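Local coordinates for protein COG3291: FOG: PKD repeat (Clostridium thermocellum, PDB 1WMX) that is the family 30 carbohydrate-binding module of CelJ, a large multidomain protein probably active as a cellulase, and probably helps it hold on to cellulose-like polysaccharides, at residues Gln12-Ser17 against Leu37-Thr42. Numbering follows the deposited sequence.
With SO4 (sulfate ion), chain C.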
ATOM      1  N   GLN B  12      15.782 -17.251  -0.804  1.00 34.02           N
ATOM      2  CA  GLN B  12      16.082 -16.860  -2.141  1.00 33.22           C
ATOM      3  C   GLN B  12      14.818 -16.347  -2.850  1.00 32.75           C
ATOM      4  O   GLN B  12      13.781 -17.014  -2.851  1.00 32.60           O
ATOM      5  CB  GLN B  12      16.592 -18.045  -2.762  1.00 32.58           C
ATOM      6  CG  GLN B  12      16.986 -17.739  -4.154  1.00 35.12           C
ATOM      7  CD  GLN B  12      18.423 -17.267  -4.263  1.00 36.89           C
ATOM      8  OE1 GLN B  12      19.298 -17.820  -3.590  1.00 39.17           O
ATOM      9  NE2 GLN B  12      18.705 -16.276  -5.087  1.00 36.08           N
ATOM     10  N   ILE B  13      14.870 -15.134  -3.417  1.00 32.96           N
ATOM     11  CA  ILE B  13      13.711 -14.551  -4.067  1.00 30.39           C
ATOM     12  C   ILE B  13      13.818 -14.723  -5.586  1.00 31.50           C
ATOM     13  O   ILE B  13      12.828 -15.014  -6.260  1.00 32.28           O
ATOM     14  CB  ILE B  13      13.561 -13.060  -3.682  1.00 30.75           C
ATOM     15  CG1 ILE B  13      13.334 -12.954  -2.172  1.00 30.76           C
ATOM     16  CG2 ILE B  13      12.381 -12.438  -4.425  1.00 29.31           C
ATOM     17  CD1 ILE B  13      13.302 -11.533  -1.644  1.00 31.23           C
ATOM     18  N   PHE B  14      15.024 -14.546  -6.117  1.00 30.79           N
ATOM     19  CA  PHE B  14      15.265 -14.716  -7.542  1.00 31.02           C
ATOM     20  C   PHE B  14      16.640 -15.304  -7.749  1.00 32.29           C
ATOM     21  O   PHE B  14      17.603 -14.892  -7.103  1.00 30.41           O
ATOM     22  CB  PHE B  14      15.226 -13.395  -8.307  1.00 28.45           C
ATOM     23  CG  PHE B  14      15.776 -13.510  -9.707  1.00 28.97           C
ATOM     24  CD1 PHE B  14      15.086 -14.220 -10.685  1.00 28.76           C
ATOM     25  CD2 PHE B  14      17.029 -12.983 -10.027  1.00 28.63           C
ATOM     26  CE1 PHE B  14      15.638 -14.411 -11.961  1.00 27.96           C
ATOM     27  CE2 PHE B  14      17.589 -13.172 -11.302  1.00 28.64           C
ATOM     28  CZ  PHE B  14      16.891 -13.887 -12.265  1.00 29.64           C
ATOM     29  N   LYS B  15      16.732 -16.254  -8.670  1.00 34.26           N
ATOM     30  CA  LYS B  15      18.008 -16.866  -8.976  1.00 36.45           C
ATOM     31  C   LYS B  15      18.219 -16.970 -10.486  1.00 37.15           C
ATOM     32  O   LYS B  15      19.122 -16.335 -11.046  1.00 38.95           O
ATOM     33  CB  LYS B  15      18.108 -18.247  -8.332  1.00 37.88           C
ATOM     34  CG  LYS B  15      19.410 -18.956  -8.636  1.00 41.22           C
ATOM     35  CD  LYS B  15      19.658 -20.108  -7.677  1.00 46.22           C
ATOM     36  CE  LYS B  15      21.039 -20.729  -7.902  1.00 48.40           C
ATOM     37  NZ  LYS B  15      21.354 -21.765  -6.874  1.00 49.38           N
ATOM     38  N   ASP B  16      17.369 -17.739 -11.154  1.00 36.80           N
ATOM     39  CA  ASP B  16      17.529 -17.914 -12.587  1.00 38.97           C
ATOM     40  C   ASP B  16      16.234 -18.059 -13.381  1.00 38.62           C
ATOM     41  O   ASP B  16      16.273 -18.124 -14.609  1.00 40.21           O
ATOM     42  CB  ASP B  16      18.397 -19.144 -12.835  1.00 39.70           C
ATOM     43  CG  ASP B  16      17.786 -20.406 -12.254  1.00 42.57           C
ATOM     44  OD1 ASP B  16      18.392 -21.488 -12.407  1.00 44.14           O
ATOM     45  OD2 ASP B  16      16.696 -20.320 -11.639  1.00 43.79           O
ATOM     46  N   SER B  17      15.089 -18.093 -12.701  1.00 35.56           N
ATOM     47  CA  SER B  17      13.834 -18.284 -13.405  1.00 33.38           C
ATOM     48  C   SER B  17      12.693 -17.343 -13.016  1.00 31.54           C
ATOM     49  O   SER B  17      12.732 -16.708 -11.960  1.00 31.05           O
ATOM     50  CB  SER B  17      13.398 -19.742 -13.235  1.00 33.45           C
ATOM     51  OG  SER B  17      13.441 -20.105 -11.873  1.00 35.27           O
ATOM     52  N   LEU B  37       7.754  -9.952 -13.841  1.00 25.67           N
ATOM     53  CA  LEU B  37       8.972  -9.463 -14.453  1.00 26.04           C
ATOM     54  C   LEU B  37       9.600 -10.440 -15.444  1.00 26.31           C
ATOM     55  O   LEU B  37       9.658 -11.644 -15.207  1.00 27.40           O
ATOM     56  CB  LEU B  37       9.983  -9.097 -13.359  1.00 26.35           C
ATOM     57  CG  LEU B  37      10.111  -7.615 -12.965  1.00 27.93           C
ATOM     58  CD1 LEU B  37       8.780  -6.890 -13.056  1.00 25.79           C
ATOM     59  CD2 LEU B  37      10.678  -7.539 -11.558  1.00 26.01           C
ATOM     60  N   PRO B  38      10.071  -9.923 -16.584  1.00 26.85           N
ATOM     61  CA  PRO B  38      10.690 -10.807 -17.570  1.00 27.90           C
ATOM     62  C   PRO B  38      12.107 -11.197 -17.129  1.00 28.70           C
ATOM     63  O   PRO B  38      12.775 -10.441 -16.428  1.00 28.73           O
ATOM     64  CB  PRO B  38      10.688  -9.960 -18.836  1.00 28.10           C
ATOM     65  CG  PRO B  38      10.901  -8.561 -18.297  1.00 27.24           C
ATOM     66  CD  PRO B  38      10.015  -8.525 -17.065  1.00 26.39           C
ATOM     67  N   VAL B  39      12.547 -12.389 -17.520  1.00 31.00           N
ATOM     68  CA  VAL B  39      13.884 -12.865 -17.182  1.00 31.82           C
ATOM     69  C   VAL B  39      14.782 -12.652 -18.397  1.00 33.97           C
ATOM     70  O   VAL B  39      14.531 -13.188 -19.480  1.00 33.88           O
ATOM     71  CB  VAL B  39      13.875 -14.367 -16.785  1.00 33.00           C
ATOM     72  CG1 VAL B  39      15.299 -14.847 -16.486  1.00 34.27           C
ATOM     73  CG2 VAL B  39      12.999 -14.565 -15.558  1.00 32.09           C
ATOM     74  N   ASP B  40      15.821 -11.848 -18.204  1.00 35.31           N
ATOM     75  CA  ASP B  40      16.759 -11.526 -19.262  1.00 36.67           C
ATOM     76  C   ASP B  40      17.825 -12.608 -19.376  1.00 38.37           C
ATOM     77  O   ASP B  40      18.562 -12.878 -18.430  1.00 39.16           O
ATOM     78  CB  ASP B  40      17.388 -10.162 -18.974  1.00 37.62           C
ATOM     79  CG  ASP B  40      17.828  -9.449 -20.227  1.00 38.58           C
ATOM     80  OD1 ASP B  40      17.893  -8.196 -20.206  1.00 40.13           O
ATOM     81  OD2 ASP B  40      18.110 -10.138 -21.232  1.00 39.86           O
ATOM     82  N   THR B  41      17.881 -13.230 -20.545  1.00 39.87           N
ATOM     83  CA  THR B  41      18.833 -14.293 -20.795  1.00 42.60           C
ATOM     84  C   THR B  41      20.051 -13.774 -21.554  1.00 42.98           C
ATOM     85  O   THR B  41      21.026 -14.494 -21.754  1.00 42.69           O
ATOM     86  CB  THR B  41      18.172 -15.428 -21.593  1.00 43.97           C
ATOM     87  OG1 THR B  41      19.080 -16.525 -21.697  1.00 48.53           O
ATOM     88  CG2 THR B  41      17.802 -14.956 -22.991  1.00 43.66           C
ATOM     89  N   THR B  42      19.996 -12.515 -21.974  1.00 43.49           N
ATOM     90  CA  THR B  42      21.115 -11.921 -22.689  1.00 43.71           C
ATOM     91  C   THR B  42      22.039 -11.171 -21.725  1.00 42.65           C
ATOM     92  O   THR B  42      23.257 -11.334 -21.789  1.00 42.62           O
ATOM     93  CB  THR B  42      20.626 -10.991 -23.823  1.00 44.96           C
ATOM     94  OG1 THR B  42      19.832  -9.934 -23.280  1.00 49.05           O
ATOM     95  CG2 THR B  42      19.784 -11.785 -24.812  1.00 46.76           C
TER
HETATM   96  S   SO4 C 300      13.776 -20.557  -0.511  1.00 45.46           S
HETATM   97  O1  SO4 C 300      12.936 -19.447  -1.001  1.00 45.39           O
HETATM   98  O2  SO4 C 300      15.196 -20.160  -0.576  1.00 45.10           O
HETATM   99  O3  SO4 C 300      13.562 -21.754  -1.343  1.00 46.22           O
HETATM  100  O4  SO4 C 300      13.409 -20.859   0.886  1.00 48.24           O
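Between Ser17 and Val39 the two backbones come closest, with CA atoms 6.6 Å apart, and no hydrogen bond joins 12-17 to 37-42; this is a small van der Waals contact, mostly methyl against main chain, burying 111 Å² in all. Val39 carries it with both methyls. Its chi1 of 178° puts CG1 opposite the backbone N and leaves CG2 beside that N; in this setting CG1 lies 3.9 Å from Asp16 O, while CG2 meets the main chain of Ser17, 3.8 Å from Ser17 C. CG2 also approaches the Phe14 ring obliquely, 4.5 Å from Phe14 CE1, a loose approach. The turn after Phe14 folds back on that ring, setting Asp16 N over one face, offset toward the rim, and Ser17 O at the edge in the ring plane. Gln12 bends at chi2 (89°) and gives NE2 to Phe14 O at 2.7 Å, meeting the oxygen from above the carbonyl plane. On the other segment, Asp40 OD2 receives Thr42 N (3.1 Å), closing an Asx turn, and Thr42 OG1 (2.7 Å), both from the same face of the carboxylate. Gln12 N donates almost straight (171°) to O2 of a sulfate, probably picked up from the crystallisation solution, which Arg71 NH2 also binds. Strands 11-14 and 39-40 belong to one of the two antiparallel sheets of this beta-sandwich carbohydrate-binding module without pairing directly: Ile13 bonds to Ile175 of strand 168-178, Asp40 to Thr50 of strand 48-55, and those two strands pair with each other. Val39 packs on the chain leaving strand 11-14, with Pro18 and Pro49 also against it.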